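PDB 5JT8: Blo t 1 allergen from Blomia tropicalis, which is a mite allergen of the papain family, made as a proenzyme with an inhibitory propeptide, and probably acts as a cysteine protease once matured. Local coordinates for residues 297-302 with 313-318; 163-168 with 188-193. All coordinates share one frame; numbering follows the deposited sequence.

Contact 1 (297-302 with 313-318); sequences WIIRNS and GYVERG
Trp-297 and Val-315 face each other as an antiparallel hydrogen-bonded pair. Trp-297 N gives a short, nearly straight bond to Val-315 O, 2.6 Å. The return bond, Val-315 N to Trp-297 O, is longer at 3.3 Å. Ile-299 and Gly-313 form the next hydrogen-bonded pair. Ile-299 N to Gly-313 O and Gly-313 N to Ile-299 O are both 2.9 Å, each in the carbonyl plane. Ile-298 and Tyr-314 lie between them as a non-hydrogen-bonded pair. There Tyr-314 CA also approaches Trp-297 O in a CA-H...O contact.

The largest side-chain contact is Trp-297 with Arg-317. Arg-317 lays its methylenes over one face of the indole. Arg-317 CG sits 3.5 Å from the centroid of the Trp-297 five-membered ring, a CH-pi contact, and CD continues across the ring system. A bend at chi3 (-53°) turns the chain beyond CD. Arg-317 CZ stands over the six-membered ring of Trp-297, 5.7 Å from its centroid. At that range a cation-pi attraction is weak at most. Arg-317 NH1 bonds to Tyr-296 O.

The other apolar contacts are smaller. Ile-298 CG1 meets the edge of the Tyr-314 ring at CE1, 3.9 Å away. On the sheet face that carries Trp-297, Ile-299 CD1 touches Val-315 CG2 at 3.8 Å.

The two strands form a beta hairpin. Strand 281-291 pairs with the other edge of 294-300. Helix 237-247 packs on Trp-297, and Phe-261 of helix 259-262 touches Ile-299.

Contact 2 (163-168 with 188-193); sequences QELVDC and TEAFKY. With NO3 (nitrate ion), chain G.
Helices 163-168 and 188-193 run at 101° to each other, with segment axes 10.4 Å apart at closest and Leu-165 CA nearest to Ala-190 CA. Tyr-193 bridges the two helices. With CG anti to the backbone N (chi1 -177°), its ring reaches across to the other helix. Tyr-193 OH donates to Glu-164 OE2 at 2.7 Å. Glu-164 OE2 lies at the edge of the Tyr-193 ring, near its plane, but the hydroxyl meets the carboxylate from above that group's plane. The two planes are 78° apart. Glu-164 OE2 also forms a salt bridge with Arg-222, and OE1 accepts from Val-200 N. This buried carboxylate is thus held at both oxygens.

Cys-168 CB packs 3.6 Å from Tyr-193 CE2, while its SG is in the disulfide with Cys-214. Leu-165 makes the other apolar contact. Leu-165 CD2 lies 3.9 Å from both Ala-190 CB and Tyr-193 CD1. At the N-terminal end of 188-193, Thr-188 N makes weak bonds to a nitrate, probably from the crystallisation liquor.

Both helices pack on helix 139-154, through Leu-165 and Ala-190. The arrangement belongs to the mainly helical domain of the papain fold, built around that central helix.

Contact 1 and contact 2 lie on opposite sides of the chain's centre. Their centres are 24 Å apart, and their nearest atoms are about 11 Å apart, so they do not touch. Contact 2 closes before contact 1 opens along the chain. The pair represents the two halves of a papain-like protease, helical for contact 2 and beta-sheet for contact 1. In this family the active-site cleft runs between those halves. Modified Cys-137, just before helix 139-154, fits the catalytic cysteine. His-281, which bonds Asn-301 OD1, fits its histidine partner. Contact 1 therefore reaches the probable catalytic site through Asn-301, whereas contact 2 packs on helix 139-154, which follows that cysteine.

Contact 1 (297-302 with 313-318)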
loop_
_atom_site.group_PDB
_atom_site.type_symbol
_atom_site.label_atom_id
_atom_site.label_comp_id
_atom_site.label_asym_id
_atom_site.label_seq_id
_atom_site.Cartn_x
_atom_site.Cartn_y
_atom_site.Cartn_z
ATOM N N TRP A 297 -1.912 9.513 10.762
ATOM C CA TRP A 297 -2.614 8.409 10.139
ATOM C C TRP A 297 -1.915 7.101 10.498
ATOM O O TRP A 297 -0.694 7.076 10.653
ATOM C CB TRP A 297 -2.615 8.555 8.624
ATOM C CG TRP A 297 -3.375 9.699 8.073
ATOM C CD1 TRP A 297 -2.869 10.781 7.420
ATOM C CD2 TRP A 297 -4.792 9.855 8.078
ATOM N NE1 TRP A 297 -3.889 11.624 7.038
ATOM C CE2 TRP A 297 -5.080 11.074 7.433
ATOM C CE3 TRP A 297 -5.847 9.092 8.583
ATOM C CZ2 TRP A 297 -6.376 11.526 7.253
ATOM C CZ3 TRP A 297 -7.139 9.559 8.418
ATOM C CH2 TRP A 297 -7.386 10.753 7.752
ATOM N N ILE A 298 -2.666 6.013 10.598
ATOM C CA ILE A 298 -2.037 4.692 10.699
ATOM C C ILE A 298 -2.105 3.970 9.354
ATOM O O ILE A 298 -3.192 3.682 8.830
ATOM C CB ILE A 298 -2.682 3.819 11.773
ATOM C CG1 ILE A 298 -2.814 4.597 13.094
ATOM C CG2 ILE A 298 -1.872 2.539 11.953
ATOM C CD1 ILE A 298 -3.682 3.899 14.148
ATOM N N ILE A 299 -0.933 3.694 8.794
ATOM C CA ILE A 299 -0.821 3.117 7.460
ATOM C C ILE A 299 -0.398 1.662 7.497
ATOM O O ILE A 299 0.649 1.319 8.052
ATOM C CB ILE A 299 0.178 3.921 6.608
ATOM C CG1 ILE A 299 -0.446 5.266 6.227
ATOM C CG2 ILE A 299 0.575 3.156 5.345
ATOM C CD1 ILE A 299 0.463 6.137 5.385
ATOM N N ARG A 300 -1.221 0.797 6.919
ATOM C CA ARG A 300 -0.815 -0.594 6.723
ATOM C C ARG A 300 -0.143 -0.759 5.369
ATOM O O ARG A 300 -0.779 -0.570 4.317
ATOM C CB ARG A 300 -2.006 -1.540 6.820
ATOM C CG ARG A 300 -1.696 -2.958 6.377
ATOM C CD ARG A 300 -2.935 -3.816 6.454
ATOM N NE ARG A 300 -2.732 -5.135 5.857
ATOM C CZ ARG A 300 -2.552 -6.252 6.555
ATOM N NH1 ARG A 300 -2.534 -6.224 7.884
ATOM N NH2 ARG A 300 -2.384 -7.398 5.922
ATOM N N ASN A 301 1.137 -1.115 5.401
ATOM C CA ASN A 301 1.943 -1.224 4.189
ATOM C C ASN A 301 2.135 -2.705 3.839
ATOM O O ASN A 301 1.804 -3.575 4.642
ATOM C CB ASN A 301 3.286 -0.511 4.390
ATOM C CG ASN A 301 3.982 -0.154 3.080
ATOM O OD1 ASN A 301 3.578 -0.582 2.002
ATOM N ND2 ASN A 301 5.049 0.631 3.181
ATOM N N SER A 302 2.651 -2.982 2.644
ATOM C CA SER A 302 2.860 -4.352 2.181
ATOM C C SER A 302 4.335 -4.632 1.881
ATOM O O SER A 302 4.675 -5.239 0.857
ATOM C CB SER A 302 2.008 -4.625 0.938
ATOM O OG SER A 302 2.255 -3.656 -0.078
ATOM N N GLY A 313 3.056 2.201 9.491
ATOM C CA GLY A 313 3.738 3.479 9.535
ATOM C C GLY A 313 2.829 4.584 10.014
ATOM O O GLY A 313 1.607 4.454 9.951
ATOM N N TYR A 314 3.424 5.679 10.481
ATOM C CA TYR A 314 2.644 6.789 10.982
ATOM C C TYR A 314 2.990 8.074 10.240
ATOM O O TYR A 314 4.139 8.516 10.247
ATOM C CB TYR A 314 2.856 6.943 12.489
ATOM C CG TYR A 314 2.546 5.668 13.255
ATOM C CD1 TYR A 314 1.235 5.304 13.532
ATOM C CD2 TYR A 314 3.565 4.812 13.672
ATOM C CE1 TYR A 314 0.944 4.144 14.219
ATOM C CE2 TYR A 314 3.284 3.646 14.365
ATOM C CZ TYR A 314 1.966 3.322 14.639
ATOM O OH TYR A 314 1.670 2.166 15.321
ATOM N N VAL A 315 1.991 8.661 9.584
ATOM C CA VAL A 315 2.197 9.916 8.871
ATOM C C VAL A 315 1.268 10.998 9.394
ATOM O O VAL A 315 0.077 10.768 9.562
ATOM C CB VAL A 315 1.960 9.772 7.331
ATOM C CG1 VAL A 315 2.111 11.138 6.631
ATOM C CG2 VAL A 315 2.911 8.776 6.734
ATOM N N GLU A 316 1.819 12.185 9.613
ATOM C CA GLU A 316 1.052 13.320 10.098
ATOM C C GLU A 316 -0.176 13.629 9.220
ATOM O O GLU A 316 -0.096 13.598 7.993
ATOM C CB GLU A 316 1.971 14.538 10.182
ATOM C CG GLU A 316 1.317 15.830 10.557
ATOM C CD GLU A 316 2.320 16.992 10.578
ATOM O OE1 GLU A 316 2.929 17.306 9.515
ATOM O OE2 GLU A 316 2.500 17.573 11.668
ATOM N N ARG A 317 -1.305 13.907 9.866
ATOM C CA ARG A 317 -2.519 14.342 9.175
ATOM C C ARG A 317 -2.491 15.845 8.894
ATOM O O ARG A 317 -1.541 16.541 9.264
ATOM C CB ARG A 317 -3.762 14.025 10.009
ATOM C CG ARG A 317 -3.887 12.589 10.460
ATOM C CD ARG A 317 -5.362 12.214 10.737
ATOM N NE ARG A 317 -6.044 13.126 11.662
ATOM C CZ ARG A 317 -6.016 12.993 12.984
ATOM N NH1 ARG A 317 -5.331 12.003 13.534
ATOM N NH2 ARG A 317 -6.660 13.858 13.757
ATOM N N GLY A 318 -3.532 16.335 8.226
ATOM C CA GLY A 318 -3.763 17.772 8.134
ATOM C C GLY A 318 -3.143 18.483 6.944
ATOM O O GLY A 318 -3.305 19.695 6.794
#

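Contact 2 (163-168 with 188-193)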
loop_
_atom_site.group_PDB
_atom_site.type_symbol
_atom_site.label_atom_id
_atom_site.label_comp_id
_atom_site.label_asym_id
_atom_site.label_seq_id
_atom_site.Cartn_x
_atom_site.Cartn_y
_atom_site.Cartn_z
ATOM N N GLN A 163 -2.020 -12.893 -6.050
ATOM C CA GLN A 163 -1.502 -13.356 -7.335
ATOM C C GLN A 163 -2.648 -13.496 -8.346
ATOM O O GLN A 163 -2.480 -13.212 -9.536
ATOM C CB GLN A 163 -0.750 -14.685 -7.175
ATOM C CG GLN A 163 0.015 -15.168 -8.417
ATOM C CD GLN A 163 1.174 -14.267 -8.792
ATOM O OE1 GLN A 163 2.053 -13.990 -7.970
ATOM N NE2 GLN A 163 1.177 -13.796 -10.039
ATOM N N GLU A 164 -3.818 -13.919 -7.873
ATOM C CA GLU A 164 -4.963 -14.060 -8.759
ATOM C C GLU A 164 -5.371 -12.682 -9.286
ATOM O O GLU A 164 -5.809 -12.554 -10.426
ATOM C CB GLU A 164 -6.158 -14.726 -8.066
ATOM C CG GLU A 164 -7.346 -14.911 -9.028
ATOM C CD GLU A 164 -8.560 -15.571 -8.420
ATOM O OE1 GLU A 164 -8.586 -15.789 -7.186
ATOM O OE2 GLU A 164 -9.511 -15.855 -9.185
ATOM N N LEU A 165 -5.239 -11.656 -8.451
ATOM C CA LEU A 165 -5.504 -10.292 -8.893
ATOM C C LEU A 165 -4.486 -9.876 -9.960
ATOM O O LEU A 165 -4.847 -9.324 -11.008
ATOM C CB LEU A 165 -5.465 -9.316 -7.718
ATOM C CG LEU A 165 -6.679 -9.307 -6.790
ATOM C CD1 LEU A 165 -6.443 -8.396 -5.599
ATOM C CD2 LEU A 165 -7.971 -8.913 -7.556
ATOM N N VAL A 166 -3.220 -10.163 -9.692
ATOM C CA VAL A 166 -2.132 -9.774 -10.577
ATOM C C VAL A 166 -2.328 -10.346 -11.975
ATOM O O VAL A 166 -2.120 -9.657 -12.979
ATOM C CB VAL A 166 -0.783 -10.221 -10.000
ATOM C CG1 VAL A 166 0.321 -10.146 -11.049
ATOM C CG2 VAL A 166 -0.435 -9.379 -8.768
ATOM N N ASP A 167 -2.782 -11.591 -12.043
ATOM C CA ASP A 167 -2.873 -12.266 -13.322
ATOM C C ASP A 167 -4.198 -12.085 -14.027
ATOM O O ASP A 167 -4.244 -12.017 -15.247
ATOM C CB ASP A 167 -2.604 -13.744 -13.131
ATOM C CG ASP A 167 -1.223 -13.994 -12.596
ATOM O OD1 ASP A 167 -0.367 -13.093 -12.729
ATOM O OD2 ASP A 167 -1.000 -15.081 -12.039
ATOM N N CYS A 168 -5.276 -12.004 -13.264
ATOM C CA CYS A 168 -6.575 -12.139 -13.875
ATOM C C CYS A 168 -7.260 -10.796 -14.082
ATOM O O CYS A 168 -8.321 -10.740 -14.700
ATOM C CB CYS A 168 -7.436 -13.086 -13.046
ATOM S SG CYS A 168 -6.667 -14.729 -12.872
ATOM N N THR A 188 -9.195 -0.173 -7.376
ATOM C CA THR A 188 -10.612 -0.148 -7.752
ATOM C C THR A 188 -10.911 -1.294 -8.724
ATOM O O THR A 188 -11.928 -1.974 -8.610
ATOM C CB THR A 188 -11.029 1.189 -8.404
ATOM O OG1 THR A 188 -10.094 1.518 -9.432
ATOM C CG2 THR A 188 -11.059 2.316 -7.357
ATOM N N GLU A 189 -9.994 -1.509 -9.653
ATOM C CA GLU A 189 -10.114 -2.597 -10.589
ATOM C C GLU A 189 -10.071 -3.925 -9.852
ATOM O O GLU A 189 -10.785 -4.856 -10.216
ATOM C CB GLU A 189 -9.018 -2.512 -11.629
ATOM C CG GLU A 189 -9.199 -1.367 -12.644
ATOM C CD GLU A 189 -10.410 -1.545 -13.562
ATOM O OE1 GLU A 189 -11.519 -1.135 -13.171
ATOM O OE2 GLU A 189 -10.258 -2.088 -14.680
ATOM N N ALA A 190 -9.263 -3.996 -8.794
ATOM C CA ALA A 190 -9.171 -5.211 -7.995
ATOM C C ALA A 190 -10.493 -5.525 -7.291
ATOM O O ALA A 190 -10.945 -6.671 -7.290
ATOM C CB ALA A 190 -8.029 -5.085 -6.972
ATOM N N PHE A 191 -11.106 -4.507 -6.674
ATOM C CA PHE A 191 -12.406 -4.688 -6.034
ATOM C C PHE A 191 -13.450 -5.108 -7.050
ATOM O O PHE A 191 -14.296 -5.943 -6.756
ATOM C CB PHE A 191 -12.860 -3.405 -5.342
ATOM C CG PHE A 191 -12.114 -3.104 -4.090
ATOM C CD1 PHE A 191 -11.952 -4.086 -3.113
ATOM C CD2 PHE A 191 -11.550 -1.858 -3.897
ATOM C CE1 PHE A 191 -11.253 -3.813 -1.959
ATOM C CE2 PHE A 191 -10.848 -1.569 -2.739
ATOM C CZ PHE A 191 -10.699 -2.541 -1.764
ATOM N N LYS A 192 -13.393 -4.506 -8.241
ATOM C CA LYS A 192 -14.286 -4.882 -9.342
ATOM C C LYS A 192 -14.213 -6.395 -9.589
ATOM O O LYS A 192 -15.228 -7.071 -9.777
ATOM C CB LYS A 192 -13.917 -4.108 -10.611
ATOM C CG LYS A 192 -14.702 -4.487 -11.853
ATOM C CD LYS A 192 -14.236 -3.695 -13.086
ATOM C CE LYS A 192 -14.505 -2.201 -12.914
ATOM N NZ LYS A 192 -13.920 -1.406 -14.035
ATOM N N TYR A 193 -12.995 -6.918 -9.588
ATOM C CA TYR A 193 -12.775 -8.333 -9.799
ATOM C C TYR A 193 -13.348 -9.129 -8.620
ATOM O O TYR A 193 -13.902 -10.211 -8.785
ATOM C CB TYR A 193 -11.286 -8.606 -9.979
ATOM C CG TYR A 193 -10.974 -10.040 -10.282
ATOM C CD1 TYR A 193 -10.775 -10.953 -9.251
ATOM C CD2 TYR A 193 -10.878 -10.488 -11.601
ATOM C CE1 TYR A 193 -10.505 -12.273 -9.516
ATOM C CE2 TYR A 193 -10.596 -11.813 -11.881
ATOM C CZ TYR A 193 -10.403 -12.699 -10.834
ATOM O OH TYR A 193 -10.120 -14.014 -11.091
HETATM N N NO3 G . -7.319 2.944 -7.182
HETATM O O1 NO3 G . -7.399 2.147 -6.205
HETATM O O2 NO3 G . -7.192 2.465 -8.337
HETATM O O3 NO3 G . -7.375 4.203 -7.006
#